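Local atomic coordinates of Xcc_ctr_pt (PDB entry 6NJW), a protein that probably cleaves DNA as a Class 2 OLD family nuclease, this C-terminal Toprim-containing region binding magnesium in keeping with two-metal catalysis. Residues R96-L101 / D109-D114; G22-E27 / E215-A220; P63-L68 / L101-G106; P36-V41 / V205-I210. One frame throughout, in Å; residues are numbered along the deposited sequence.

Contact 1: residues R96-L101 / D109-D114; sequences RLINVL and DHEELD
His110 presents the face of its imidazole to Leu101, near the end of helix 93-104. Leu101 CB stands 4.0 Å from the centroid of the His110 ring and 17° off its normal, displaced toward the rim, which makes a CH-pi contact. At the same ring, His110 CE1 comes within 3.4 Å of Leu101 O. One turn back, Ile98 runs past His110 in the opposing sense, its CG1 lying 4.2 Å from His110 CB and its CD1 3.7 Å from His110 O. The other branch of Ile98 serves Glu111. With chi1 at -71°, CG2 is set anti to the backbone N and lies 3.4 Å from Glu111 OE2. Glu111 leaves its backbone pointing off from the helix, and a bend at chi2 (-49°) brings the carboxylate back toward it.

Farther out, Glu111 OE1 is held in a salt bridge with Arg95. The type I turn from His110 to Leu113, whose Leu113 N to His110 O bond is weak at 3.3 Å, leads to Asp114, the N-cap of helix 115-123, where OD1 accepts from Glu117 N. Helix 93-104 follows strand 77-82 of the parallel Toprim sheet, and the loop lies against this helix before leading on to helix 115-123, whose Val118 packs on Ile98.

Both ring nitrogens of His110 bond to carboxylates of the helix end, ND1 to Asp102 and NE2 to Glu105, which fixes the ring's rotation. Two acidic partners, with a carbonyl oxygen close to CE1, would favour a protonated, cationic imidazole.

Contact 2: residues G22-E27 / E215-A220; sequences GVILVE and EHIRDA
Ile217 meets Gly22 and Ile24 with alkyl branches alone, and the flat side-chain groups that bond to each other lie elsewhere on the helix, in Arg218 and Asp219. There the guanidinium offers its edge to the carboxylate: Arg218 NE reaches Asp219 OD1 at 2.7 Å with an N-H...O angle of 151°, and Arg218 NH2 reaches the same Asp219 OD1 at 2.9 Å. This side-on salt bridge spends both nitrogens on one oxygen, which stays within 7° of the guanidinium plane.

Across the contact, Ile217 splits its branches. CG1 is anti to the backbone N (chi1 -170°), which carries CD1 to 4.3 Å from Gly22 CA, an approach helped by the missing side chain of the glycine. Ile217 CG2 takes the position between N and the carbonyl carbon and touches Ile24 CG1 at 4.1 Å.

Strand 22-26 is an inner strand of the four-stranded parallel sheet of the Toprim domain, and helix 208-226, far along the chain, lies nearly antiparallel to it; the axes of strand 22-26 and of the 215-220 segment come within 9.2 Å. Ile51 and Val78 on the two neighbouring strands also touch Ile217, which is therefore set over three strands at once. Leu25 turns to the other face of the sheet, against Tyr64 and Leu68 of helix 62-68. Just past the strand comes Glu27, a magnesium ligand in another model of this protein.

Contact 3: residues P63-L68 / L101-G106; sequences PYVKLL and LDVIEG
Val65 and Val103 make the tight side of this helix-helix contact, methyl against methyl. Val65 CG1 lies 3.8 Å from Val103 CG1 and 4.0 Å from Val103 CB, the two side chains meeting at a slant. Each uses the methyl that stands anti to its own backbone N (chi1 173° in Val65, 176° in Val103), so the pair meets branch to branch between helices 62-68 and 93-104. Ile104 adds a slacker touch, with its CB 4.4 Å from Val65 CG1. No hydrogen bond spans the two segments.

On the side of Val65 and Ile104, the two helices face the parallel Toprim sheet. Helix 62-68 links strand 51-55 to strand 77-82, a beta-alpha-beta crossover, and helix 93-104 follows strand 77-82 toward strand 127-130. Both helices reach the same strand: Val65 packs on His77 and Ile79, and Ile104 on His77.

The outer side differs in being open to solvent. Here Lys66 crosses Val103 at about a right angle and touches it with its methylene CG, 3.9 Å from Val103 CG2. Beyond CG the lysine chain is fully extended, taking its ammonium group clear of Val103 and to the protein surface.

Contact 4: residues P36-V41 / V205-I210; sequences PAFAEV and VCPAYI
A chi1 of -84° sets the Phe38 ring anti to its own carbonyl carbon and swings it out of helix 29-41 into the bend formed by Val205, Cys206 and Pro207. From the other segment, Cys206 turns SG anti to its backbone N (chi1 -174°), which brings the sulfur obliquely above the ring. Cys206 SG lies 4.2 Å from the Phe38 centroid, a sulfur-aromatic contact. Pro207 approaches from the same side of the ring but over the face: its CD is 4.0 Å from the Phe38 centroid and 29° off the normal, a CH-pi contact. The backbone comes closer still, with Cys206 CA 3.4 Å from Phe38 CE1. At the ring's far end Phe38 CZ sits 3.6 Å from Val205 O, while Val205 CG2 packs 4.0 Å from CE1 of Phe38. Ile210 closes the group, its CG2 lying 4.2 Å from Phe38 CB.

Val201 and Leu138, the latter on helix 134-154, also touch Phe38. Pro207 occupies the N-cap position of helix 208-226, and two residues on comes Tyr209, which with Asp82 belongs to the magnesium site. The bound magnesium ion lies about 6 Å from the side chain of Ile210.

No hydrogen bond joins the two segments. The hold is dispersion with a mild electrostatic bias, since the proline CD, bonded to an amide nitrogen, carries slightly positive hydrogens toward the pi cloud. The contact is thus essentially apolar, and it is centred just ahead of the helical turn that carries the metal-site Tyr209.

From the N terminus, strand 22-26 opens the loop of contact 2, helix 29-41 that of contact 4, helix 62-68 that of contact 3 and helix 93-104 that of contact 1. Contact 3 closes first, at 101-106. Contact 1 closes next, at 109-114, and the two cross and share Leu101. Both nest inside contact 4, closed at 205-210, which itself nests inside contact 2, closed at 215-220. The short-range pair knits helix 93-104 to helix 62-68 and to its own following loop; the two long-range contacts bring helix 208-226 back onto helix 29-41 and the other face of the sheet.

Contact 1: residues R96-L101 / D109-D114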
# COMPACT_ATOMS: atom_id res chain seq x y z
N ARG A 96 -16.03 2.87 -1.59
CA ARG A 96 -15.04 2.90 -0.52
C ARG A 96 -14.50 4.31 -0.32
O ARG A 96 -14.35 4.77 0.82
CB ARG A 96 -13.92 1.91 -0.85
CG ARG A 96 -12.76 1.84 0.16
CD ARG A 96 -11.62 1.00 -0.43
NE ARG A 96 -12.17 -0.15 -1.15
CZ ARG A 96 -11.62 -0.71 -2.23
NH1 ARG A 96 -10.48 -0.23 -2.72
NH2 ARG A 96 -12.21 -1.75 -2.81
N LEU A 97 -14.24 5.04 -1.41
CA LEU A 97 -13.68 6.39 -1.29
C LEU A 97 -14.76 7.43 -1.00
O LEU A 97 -14.48 8.42 -0.32
CB LEU A 97 -12.91 6.77 -2.56
CG LEU A 97 -11.57 6.07 -2.76
CD1 LEU A 97 -10.87 6.54 -4.03
CD2 LEU A 97 -10.68 6.28 -1.54
N ILE A 98 -15.98 7.25 -1.50
CA ILE A 98 -17.05 8.15 -1.08
C ILE A 98 -17.29 8.02 0.42
O ILE A 98 -17.55 9.01 1.12
CB ILE A 98 -18.34 7.86 -1.89
CG1 ILE A 98 -18.16 8.34 -3.33
CG2 ILE A 98 -19.54 8.54 -1.24
CD1 ILE A 98 -19.29 7.93 -4.25
N ASN A 99 -17.17 6.80 0.95
CA ASN A 99 -17.38 6.59 2.38
C ASN A 99 -16.37 7.38 3.22
O ASN A 99 -16.74 7.94 4.26
CB ASN A 99 -17.32 5.10 2.70
CG ASN A 99 -18.62 4.39 2.36
OD1 ASN A 99 -19.66 5.02 2.27
ND2 ASN A 99 -18.55 3.08 2.13
N VAL A 100 -15.11 7.47 2.77
CA VAL A 100 -14.18 8.31 3.53
C VAL A 100 -14.28 9.78 3.14
O VAL A 100 -14.05 10.66 3.99
CB VAL A 100 -12.73 7.80 3.41
CG1 VAL A 100 -12.60 6.44 4.07
CG2 VAL A 100 -12.27 7.73 1.97
N LEU A 101 -14.63 10.11 1.89
CA LEU A 101 -14.75 11.52 1.56
C LEU A 101 -15.92 12.18 2.28
O LEU A 101 -15.85 13.36 2.62
CB LEU A 101 -14.88 11.71 0.04
CG LEU A 101 -13.61 11.49 -0.79
CD1 LEU A 101 -13.95 11.35 -2.27
CD2 LEU A 101 -12.61 12.62 -0.59
N ASP A 109 -21.89 16.60 -1.02
CA ASP A 109 -22.37 15.46 -1.76
C ASP A 109 -21.32 15.00 -2.75
O ASP A 109 -20.73 15.80 -3.48
CB ASP A 109 -23.67 15.77 -2.50
CG ASP A 109 -24.30 14.51 -3.08
OD1 ASP A 109 -24.43 13.51 -2.33
OD2 ASP A 109 -24.64 14.50 -4.28
N HIS A 110 -21.09 13.69 -2.78
CA HIS A 110 -20.16 13.06 -3.70
C HIS A 110 -20.83 12.01 -4.58
O HIS A 110 -20.16 11.37 -5.39
CB HIS A 110 -18.99 12.43 -2.91
CG HIS A 110 -18.30 13.40 -1.98
ND1 HIS A 110 -18.40 13.31 -0.60
CD2 HIS A 110 -17.52 14.47 -2.23
CE1 HIS A 110 -17.70 14.28 -0.05
NE2 HIS A 110 -17.15 15.00 -1.01
N GLU A 111 -22.15 11.84 -4.46
CA GLU A 111 -22.83 10.74 -5.15
C GLU A 111 -22.82 10.92 -6.66
O GLU A 111 -22.89 9.93 -7.40
CB GLU A 111 -24.28 10.62 -4.66
CG GLU A 111 -24.40 10.17 -3.23
CD GLU A 111 -23.56 8.95 -2.94
OE1 GLU A 111 -23.59 7.99 -3.75
OE2 GLU A 111 -22.86 8.97 -1.90
N GLU A 112 -22.75 12.16 -7.15
CA GLU A 112 -22.87 12.41 -8.58
C GLU A 112 -21.54 12.35 -9.32
O GLU A 112 -21.51 12.63 -10.52
CB GLU A 112 -23.55 13.76 -8.82
CG GLU A 112 -25.00 13.83 -8.35
CD GLU A 112 -25.84 12.62 -8.78
OE1 GLU A 112 -25.80 12.23 -9.97
OE2 GLU A 112 -26.56 12.06 -7.91
N LEU A 113 -20.45 11.96 -8.65
CA LEU A 113 -19.16 11.86 -9.32
C LEU A 113 -18.97 10.45 -9.85
O LEU A 113 -19.38 9.48 -9.22
CB LEU A 113 -18.02 12.22 -8.37
CG LEU A 113 -18.18 13.56 -7.65
CD1 LEU A 113 -17.02 13.81 -6.70
CD2 LEU A 113 -18.29 14.66 -8.68
N ASP A 114 -18.35 10.34 -11.02
CA ASP A 114 -17.99 9.01 -11.49
C ASP A 114 -16.74 8.54 -10.76
O ASP A 114 -16.11 9.29 -10.01
CB ASP A 114 -17.83 8.98 -13.01
CG ASP A 114 -16.70 9.86 -13.54
OD1 ASP A 114 -15.69 10.11 -12.83
OD2 ASP A 114 -16.80 10.30 -14.71

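Contact 2: residues G22-E27 / E215-A220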
# COMPACT_ATOMS: atom_id res chain seq x y z
N GLY A 22 1.70 10.85 12.43
CA GLY A 22 1.01 10.59 11.18
C GLY A 22 0.74 9.11 11.06
O GLY A 22 1.37 8.29 11.74
N VAL A 23 -0.22 8.77 10.18
CA VAL A 23 -0.63 7.37 10.01
C VAL A 23 -0.77 7.06 8.53
O VAL A 23 -1.40 7.81 7.79
CB VAL A 23 -1.96 7.05 10.72
CG1 VAL A 23 -2.27 5.56 10.53
CG2 VAL A 23 -1.86 7.36 12.20
N ILE A 24 -0.19 5.94 8.10
CA ILE A 24 -0.37 5.39 6.77
C ILE A 24 -1.32 4.21 6.87
O ILE A 24 -0.98 3.18 7.47
CB ILE A 24 0.96 4.95 6.16
CG1 ILE A 24 1.90 6.15 5.94
CG2 ILE A 24 0.71 4.18 4.86
CD1 ILE A 24 3.39 5.72 5.82
N LEU A 25 -2.50 4.32 6.25
CA LEU A 25 -3.52 3.27 6.31
C LEU A 25 -3.41 2.40 5.07
O LEU A 25 -3.44 2.91 3.94
CB LEU A 25 -4.92 3.89 6.39
CG LEU A 25 -5.20 4.73 7.63
CD1 LEU A 25 -6.55 5.46 7.45
CD2 LEU A 25 -5.20 3.82 8.85
N VAL A 26 -3.29 1.08 5.28
CA VAL A 26 -3.11 0.10 4.22
C VAL A 26 -4.10 -1.04 4.44
O VAL A 26 -4.67 -1.20 5.52
CB VAL A 26 -1.66 -0.42 4.18
CG1 VAL A 26 -0.67 0.77 4.02
CG2 VAL A 26 -1.34 -1.22 5.41
N GLU A 27 -4.31 -1.85 3.39
CA GLU A 27 -5.34 -2.88 3.45
C GLU A 27 -4.91 -4.11 4.24
O GLU A 27 -5.71 -4.70 4.96
CB GLU A 27 -5.75 -3.30 2.04
CG GLU A 27 -6.53 -2.24 1.27
CD GLU A 27 -6.95 -2.75 -0.11
OE1 GLU A 27 -6.85 -3.98 -0.32
OE2 GLU A 27 -7.37 -1.95 -0.96
N GLU A 215 5.22 10.49 0.10
CA GLU A 215 5.55 11.91 -0.05
C GLU A 215 4.45 12.80 0.52
O GLU A 215 4.73 13.85 1.11
CB GLU A 215 5.80 12.22 -1.52
CG GLU A 215 7.02 11.46 -2.10
CD GLU A 215 7.31 11.79 -3.57
OE1 GLU A 215 6.37 12.14 -4.30
OE2 GLU A 215 8.48 11.66 -3.99
N HIS A 216 3.19 12.38 0.38
CA HIS A 216 2.09 13.18 0.93
C HIS A 216 2.19 13.27 2.45
O HIS A 216 2.10 14.37 3.01
CB HIS A 216 0.74 12.57 0.53
CG HIS A 216 -0.43 13.42 0.91
ND1 HIS A 216 -1.07 14.26 0.03
CD2 HIS A 216 -1.06 13.59 2.11
CE1 HIS A 216 -2.04 14.91 0.65
NE2 HIS A 216 -2.06 14.52 1.91
N ILE A 217 2.40 12.14 3.13
CA ILE A 217 2.41 12.17 4.59
C ILE A 217 3.70 12.82 5.10
O ILE A 217 3.69 13.53 6.11
CB ILE A 217 2.21 10.76 5.18
CG1 ILE A 217 1.97 10.83 6.70
CG2 ILE A 217 3.38 9.83 4.92
CD1 ILE A 217 0.72 11.62 7.06
N ARG A 218 4.81 12.58 4.40
CA ARG A 218 6.06 13.27 4.75
C ARG A 218 5.90 14.78 4.63
O ARG A 218 6.32 15.54 5.52
CB ARG A 218 7.18 12.76 3.84
CG ARG A 218 8.60 13.29 4.13
CD ARG A 218 8.91 14.68 3.50
NE ARG A 218 8.39 14.88 2.15
CZ ARG A 218 8.93 14.35 1.06
NH1 ARG A 218 10.00 13.58 1.18
NH2 ARG A 218 8.40 14.59 -0.13
N ASP A 219 5.28 15.24 3.55
CA ASP A 219 5.07 16.67 3.36
C ASP A 219 4.25 17.26 4.50
O ASP A 219 4.59 18.31 5.04
CB ASP A 219 4.39 16.94 2.02
CG ASP A 219 5.35 16.84 0.84
OD1 ASP A 219 6.54 16.51 1.04
OD2 ASP A 219 4.90 17.09 -0.29
N ALA A 220 3.16 16.58 4.88
CA ALA A 220 2.29 17.09 5.93
C ALA A 220 3.03 17.22 7.26
O ALA A 220 2.86 18.20 7.99
CB ALA A 220 1.07 16.19 6.09

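Contact 3: residues P63-L68 / L101-G106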
# COMPACT_ATOMS: atom_id res chain seq x y z
N PRO A 63 -13.83 3.66 9.53
CA PRO A 63 -13.63 3.86 10.97
C PRO A 63 -12.31 4.52 11.30
O PRO A 63 -12.23 5.30 12.26
CB PRO A 63 -13.69 2.44 11.55
CG PRO A 63 -14.47 1.67 10.53
CD PRO A 63 -14.07 2.24 9.21
N TYR A 64 -11.26 4.24 10.52
CA TYR A 64 -9.97 4.87 10.77
C TYR A 64 -9.95 6.33 10.35
O TYR A 64 -9.31 7.17 11.00
CB TYR A 64 -8.87 4.10 10.05
CG TYR A 64 -8.68 2.76 10.68
CD1 TYR A 64 -9.49 1.68 10.33
CD2 TYR A 64 -7.73 2.57 11.67
CE1 TYR A 64 -9.34 0.43 10.92
CE2 TYR A 64 -7.57 1.33 12.27
CZ TYR A 64 -8.37 0.27 11.90
OH TYR A 64 -8.20 -0.96 12.49
N VAL A 65 -10.60 6.67 9.23
CA VAL A 65 -10.67 8.08 8.85
C VAL A 65 -11.50 8.86 9.87
O VAL A 65 -11.19 10.02 10.18
CB VAL A 65 -11.23 8.22 7.42
CG1 VAL A 65 -11.47 9.68 7.07
CG2 VAL A 65 -10.25 7.61 6.44
N LYS A 66 -12.55 8.24 10.43
CA LYS A 66 -13.27 8.90 11.52
C LYS A 66 -12.35 9.15 12.71
O LYS A 66 -12.36 10.24 13.29
CB LYS A 66 -14.48 8.06 11.93
CG LYS A 66 -15.65 8.13 10.94
CD LYS A 66 -16.77 7.15 11.35
CE LYS A 66 -18.02 7.30 10.48
NZ LYS A 66 -19.09 6.36 10.96
N LEU A 67 -11.54 8.17 13.08
CA LEU A 67 -10.64 8.35 14.22
C LEU A 67 -9.63 9.47 13.98
O LEU A 67 -9.33 10.26 14.88
CB LEU A 67 -9.92 7.04 14.52
CG LEU A 67 -8.80 7.12 15.56
CD1 LEU A 67 -9.38 7.49 16.95
CD2 LEU A 67 -8.05 5.79 15.62
N LEU A 68 -9.08 9.55 12.76
CA LEU A 68 -7.99 10.47 12.46
C LEU A 68 -8.46 11.79 11.85
O LEU A 68 -7.67 12.74 11.80
CB LEU A 68 -6.97 9.80 11.51
CG LEU A 68 -6.51 8.41 11.95
CD1 LEU A 68 -5.79 7.68 10.82
CD2 LEU A 68 -5.62 8.48 13.18
N LEU A 101 -14.63 10.11 1.89
CA LEU A 101 -14.75 11.52 1.56
C LEU A 101 -15.92 12.18 2.28
O LEU A 101 -15.85 13.36 2.62
CB LEU A 101 -14.88 11.71 0.04
CG LEU A 101 -13.61 11.49 -0.79
CD1 LEU A 101 -13.95 11.35 -2.27
CD2 LEU A 101 -12.61 12.62 -0.59
N ASP A 102 -16.99 11.41 2.54
CA ASP A 102 -18.09 11.93 3.36
C ASP A 102 -17.63 12.32 4.75
O ASP A 102 -18.20 13.23 5.36
CB ASP A 102 -19.21 10.89 3.46
CG ASP A 102 -20.00 10.75 2.18
OD1 ASP A 102 -19.91 11.63 1.30
OD2 ASP A 102 -20.71 9.73 2.06
N VAL A 103 -16.60 11.65 5.28
CA VAL A 103 -16.03 12.01 6.58
C VAL A 103 -15.07 13.18 6.44
O VAL A 103 -15.19 14.20 7.13
CB VAL A 103 -15.34 10.78 7.21
CG1 VAL A 103 -14.67 11.15 8.52
CG2 VAL A 103 -16.34 9.63 7.39
N ILE A 104 -14.07 13.06 5.57
CA ILE A 104 -13.02 14.07 5.53
C ILE A 104 -13.48 15.35 4.84
O ILE A 104 -12.87 16.41 5.03
CB ILE A 104 -11.75 13.52 4.85
CG1 ILE A 104 -10.53 14.37 5.22
CG2 ILE A 104 -11.92 13.50 3.34
CD1 ILE A 104 -9.94 14.04 6.58
N GLU A 105 -14.56 15.29 4.06
CA GLU A 105 -15.10 16.45 3.36
C GLU A 105 -16.61 16.48 3.59
O GLU A 105 -17.43 16.44 2.67
CB GLU A 105 -14.74 16.39 1.86
CG GLU A 105 -14.93 17.67 1.09
CD GLU A 105 -14.56 17.51 -0.40
OE1 GLU A 105 -15.34 16.87 -1.14
OE2 GLU A 105 -13.50 18.04 -0.81
N GLY A 106 -16.99 16.51 4.87
CA GLY A 106 -18.38 16.48 5.26
C GLY A 106 -18.88 17.88 5.53
O GLY A 106 -18.14 18.73 6.03

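Contact 4: residues P36-V41 / V205-I210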
# COMPACT_ATOMS: atom_id res chain seq x y z
N PRO A 36 6.96 0.34 4.51
CA PRO A 36 8.13 0.89 5.22
C PRO A 36 9.46 0.57 4.55
O PRO A 36 10.39 1.37 4.65
CB PRO A 36 8.06 0.24 6.61
CG PRO A 36 6.68 -0.34 6.74
CD PRO A 36 6.16 -0.56 5.36
N ALA A 37 9.59 -0.60 3.93
CA ALA A 37 10.81 -0.91 3.19
C ALA A 37 11.00 0.08 2.04
O ALA A 37 12.12 0.55 1.81
CB ALA A 37 10.76 -2.35 2.68
N PHE A 38 9.94 0.41 1.31
CA PHE A 38 10.09 1.42 0.27
C PHE A 38 10.40 2.78 0.87
O PHE A 38 11.16 3.56 0.28
CB PHE A 38 8.85 1.51 -0.61
CG PHE A 38 8.83 0.48 -1.73
CD1 PHE A 38 9.83 0.47 -2.70
CD2 PHE A 38 7.82 -0.47 -1.81
CE1 PHE A 38 9.83 -0.48 -3.73
CE2 PHE A 38 7.81 -1.42 -2.83
CZ PHE A 38 8.81 -1.42 -3.79
N ALA A 39 9.80 3.10 2.02
CA ALA A 39 10.09 4.37 2.69
C ALA A 39 11.59 4.53 2.94
O ALA A 39 12.16 5.60 2.67
CB ALA A 39 9.30 4.47 4.00
N GLU A 40 12.25 3.49 3.44
CA GLU A 40 13.67 3.60 3.77
C GLU A 40 14.51 3.89 2.53
O GLU A 40 15.40 4.75 2.56
CB GLU A 40 14.17 2.35 4.48
CG GLU A 40 13.75 2.26 5.95
CD GLU A 40 14.04 3.53 6.74
OE1 GLU A 40 15.18 4.04 6.66
OE2 GLU A 40 13.12 4.03 7.44
N VAL A 41 14.26 3.17 1.43
CA VAL A 41 15.04 3.43 0.22
C VAL A 41 14.62 4.73 -0.46
O VAL A 41 15.35 5.23 -1.31
CB VAL A 41 14.97 2.26 -0.79
CG1 VAL A 41 15.71 1.06 -0.25
CG2 VAL A 41 13.50 1.90 -1.13
N VAL A 205 12.05 0.57 -8.23
CA VAL A 205 10.88 -0.28 -8.46
C VAL A 205 9.72 0.09 -7.53
O VAL A 205 8.83 -0.74 -7.30
CB VAL A 205 11.22 -1.78 -8.33
CG1 VAL A 205 12.25 -2.18 -9.38
CG2 VAL A 205 11.71 -2.12 -6.90
N CYS A 206 9.70 1.30 -7.00
CA CYS A 206 8.61 1.68 -6.09
C CYS A 206 7.35 1.97 -6.90
O CYS A 206 7.38 2.81 -7.80
CB CYS A 206 8.99 2.92 -5.28
SG CYS A 206 7.77 3.37 -4.00
N PRO A 207 6.23 1.31 -6.60
CA PRO A 207 4.98 1.66 -7.27
C PRO A 207 4.63 3.12 -7.02
O PRO A 207 4.89 3.66 -5.94
CB PRO A 207 3.94 0.72 -6.63
CG PRO A 207 4.75 -0.40 -6.05
CD PRO A 207 6.07 0.20 -5.65
N ALA A 208 4.04 3.74 -8.04
CA ALA A 208 3.76 5.17 -7.98
C ALA A 208 2.79 5.53 -6.86
O ALA A 208 2.94 6.57 -6.20
CB ALA A 208 3.22 5.65 -9.33
N TYR A 209 1.78 4.70 -6.61
CA TYR A 209 0.83 5.07 -5.57
C TYR A 209 1.47 5.05 -4.18
O TYR A 209 1.11 5.86 -3.32
CB TYR A 209 -0.42 4.18 -5.64
CG TYR A 209 -0.34 2.79 -5.03
CD1 TYR A 209 0.57 1.84 -5.51
CD2 TYR A 209 -1.19 2.41 -4.01
CE1 TYR A 209 0.63 0.56 -4.96
CE2 TYR A 209 -1.12 1.13 -3.44
CZ TYR A 209 -0.22 0.21 -3.93
OH TYR A 209 -0.16 -1.05 -3.37
N ILE A 210 2.47 4.18 -3.97
CA ILE A 210 3.17 4.15 -2.69
C ILE A 210 4.07 5.36 -2.54
O ILE A 210 4.12 5.99 -1.47
CB ILE A 210 3.95 2.82 -2.56
CG1 ILE A 210 2.97 1.64 -2.39
CG2 ILE A 210 4.94 2.87 -1.40
CD1 ILE A 210 3.67 0.30 -2.23